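Side-chain contact in stage III sporulation protein AB (Bacillus subtilis, PDB 6BS9), which is needed for spore formation, probably as a component of a sporulation-specific secretion system, and is here represented by an all-helical fragment of the protein: residues A[10-15]-A[44-49]. Residues are numbered along the deposited sequence; the frame is centred on the assembly and turned at random. Where two conformers were deposited one is given.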
loop_
_atom_site.group_PDB
_atom_site.type_symbol
_atom_site.label_atom_id
_atom_site.label_comp_id
_atom_site.label_asym_id
_atom_site.label_seq_id
_atom_site.Cartn_x
_atom_site.Cartn_y
_atom_site.Cartn_z
ATOM N N ILE A 10 6.225 -6.153 3.241
ATOM C CA ILE A 10 5.853 -6.160 1.827
ATOM C C ILE A 10 4.725 -7.119 1.580
ATOM O O ILE A 10 3.776 -6.817 0.905
ATOM C CB ILE A 10 7.074 -6.496 0.958
ATOM C CG1 ILE A 10 8.074 -5.347 1.093
ATOM C CG2 ILE A 10 6.671 -6.624 -0.497
ATOM C CD1 ILE A 10 9.437 -5.700 0.567
ATOM N N ARG A 11 4.774 -8.258 2.227
ATOM C CA ARG A 11 3.747 -9.272 2.056
ATOM C C ARG A 11 2.404 -8.762 2.494
ATOM O O ARG A 11 1.391 -8.956 1.809
ATOM C CB ARG A 11 4.149 -10.529 2.840
ATOM C CG ARG A 11 3.387 -11.767 2.510
ATOM C CD ARG A 11 3.987 -12.948 3.259
ATOM N NE ARG A 11 3.932 -12.781 4.710
ATOM C CZ ARG A 11 5.027 -12.952 5.442
ATOM N NH1 ARG A 11 4.923 -12.802 6.738
ATOM N NH2 ARG A 11 6.235 -13.283 4.861
ATOM N N GLN A 12 2.396 -8.112 3.651
ATOM C CA GLN A 12 1.183 -7.437 4.170
ATOM C C GLN A 12 0.645 -6.360 3.240
ATOM O O GLN A 12 -0.554 -6.248 3.079
ATOM C CB GLN A 12 1.514 -6.754 5.522
ATOM C CG GLN A 12 1.691 -7.713 6.692
ATOM C CD GLN A 12 2.188 -6.991 7.935
ATOM O OE1 GLN A 12 2.953 -6.036 7.888
ATOM N NE2 GLN A 12 1.726 -7.440 9.053
ATOM N N LEU A 13 1.562 -5.542 2.651
ATOM C CA LEU A 13 1.161 -4.514 1.700
ATOM C C LEU A 13 0.525 -5.119 0.439
ATOM O O LEU A 13 -0.499 -4.634 -0.027
ATOM C CB LEU A 13 2.341 -3.646 1.349
ATOM C CG LEU A 13 2.721 -2.645 2.437
ATOM C CD1 LEU A 13 4.094 -2.134 2.177
ATOM C CD2 LEU A 13 1.746 -1.497 2.504
ATOM N N ARG A 14 1.097 -6.204 -0.063
ATOM C CA ARG A 14 0.539 -6.920 -1.217
ATOM C C ARG A 14 -0.872 -7.433 -0.908
ATOM O O ARG A 14 -1.744 -7.374 -1.764
ATOM C CB ARG A 14 1.486 -8.095 -1.498
ATOM C CG ARG A 14 1.399 -8.897 -2.810
ATOM C CD ARG A 14 1.582 -8.199 -4.160
ATOM N NE ARG A 14 1.027 -9.083 -5.168
ATOM C CZ ARG A 14 -0.259 -9.387 -5.268
ATOM N NH1 ARG A 14 -1.170 -8.799 -4.482
ATOM N NH2 ARG A 14 -0.617 -10.274 -6.179
ATOM N N ALA A 15 -1.106 -7.935 0.308
ATOM C CA ALA A 15 -2.415 -8.388 0.710
ATOM C C ALA A 15 -3.420 -7.233 0.714
ATOM O O ALA A 15 -4.512 -7.330 0.189
ATOM C CB ALA A 15 -2.351 -9.055 2.098
ATOM N N GLN A 44 0.433 -3.796 13.283
ATOM C CA GLN A 44 1.242 -2.588 13.210
ATOM C C GLN A 44 2.644 -2.969 12.832
ATOM O O GLN A 44 3.043 -4.055 13.138
ATOM C CB GLN A 44 1.297 -1.906 14.552
ATOM C CG GLN A 44 -0.073 -1.494 15.052
ATOM C CD GLN A 44 -0.486 -0.207 14.490
ATOM O OE1 GLN A 44 -0.090 0.235 13.358
ATOM N NE2 GLN A 44 -1.229 0.505 15.329
ATOM N N PRO A 45 3.371 -2.104 12.158
ATOM C CA PRO A 45 2.982 -0.692 11.848
ATOM C C PRO A 45 2.248 -0.479 10.500
ATOM O O PRO A 45 1.694 0.609 10.295
ATOM C CB PRO A 45 4.339 0.050 11.831
ATOM C CG PRO A 45 5.299 -1.028 11.405
ATOM C CD PRO A 45 4.813 -2.324 12.047
ATOM N N VAL A 46 2.160 -1.503 9.639
ATOM C CA VAL A 46 1.504 -1.327 8.337
ATOM C C VAL A 46 0.042 -0.951 8.460
ATOM O O VAL A 46 -0.453 -0.120 7.717
ATOM C CB VAL A 46 1.655 -2.585 7.476
ATOM C CG1 VAL A 46 0.846 -2.524 6.219
ATOM C CG2 VAL A 46 3.133 -2.767 7.080
ATOM N N SER A 47 -0.640 -1.517 9.440
ATOM C CA SER A 47 -2.023 -1.118 9.766
ATOM C C SER A 47 -2.286 0.384 9.790
ATOM O O SER A 47 -3.267 0.857 9.208
ATOM C CB SER A 47 -2.406 -1.653 11.147
ATOM O OG SER A 47 -3.722 -1.324 11.452
ATOM N N THR A 48 -1.354 1.140 10.349
ATOM C CA THR A 48 -1.491 2.597 10.449
ATOM C C THR A 48 -1.487 3.349 9.112
ATOM O O THR A 48 -2.166 4.370 8.933
ATOM C CB THR A 48 -0.406 3.171 11.369
ATOM O OG1 THR A 48 -0.536 2.528 12.640
ATOM C CG2 THR A 48 -0.665 4.665 11.600
ATOM N N LEU A 49 -0.831 2.785 8.106
ATOM C CA LEU A 49 -0.951 3.352 6.772
ATOM C C LEU A 49 -2.430 3.380 6.354
ATOM O O LEU A 49 -2.875 4.352 5.766
ATOM C CB LEU A 49 -0.090 2.563 5.775
ATOM C CG LEU A 49 -0.204 2.921 4.280
ATOM C CD1 LEU A 49 0.119 4.360 3.956
ATOM C CD2 LEU A 49 0.749 2.042 3.503
HETATM O O HOH W 1 2.953 -4.480 10.072
#
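L13 and V46 have the nearest CA atoms, 7.4 Å apart, between segment 10-15 of helix 2-26 and segment 44-49 leading into helix 46-58. The V46 side chain sets out toward segment 10-15, and its two methyls divide the work. V46 CG1, trans to the backbone N (chi1 172°), lies 4.0 Å from L13 CD2; V46 CG2 sits 3.4 Å from Q12 OE1. L13 starts off to one side, but CD2 turns back toward segment 44-49; that same methyl of L13 also meets L49 CD2 at 3.8 Å, the two leucine side chains lying roughly at right angles. One methyl of L13 therefore touches both V46 and L49, residues three apart on helix 46-58.

The polar end is bridged by water. Q12 extends its chain beyond CG and accepts a hydrogen bond at OE1 from water 1 at 2.7 Å; the water in turn accepts one from V46 N at 3.1 Å. That backbone N-H, close to the beginning of its helix, thus finds its acceptor in a water that Q12 helps to hold. The leucines also pack outside the two segments: L13 on L81, L49 on W68 and V75 of helix 64-75. The arrangement is helix-helix packing in the all-alpha core of SpoIIIAB: methyl-to-methyl contacts of L13 with V46 and L49, joined by a water bridge from Q12 to the V46 backbone.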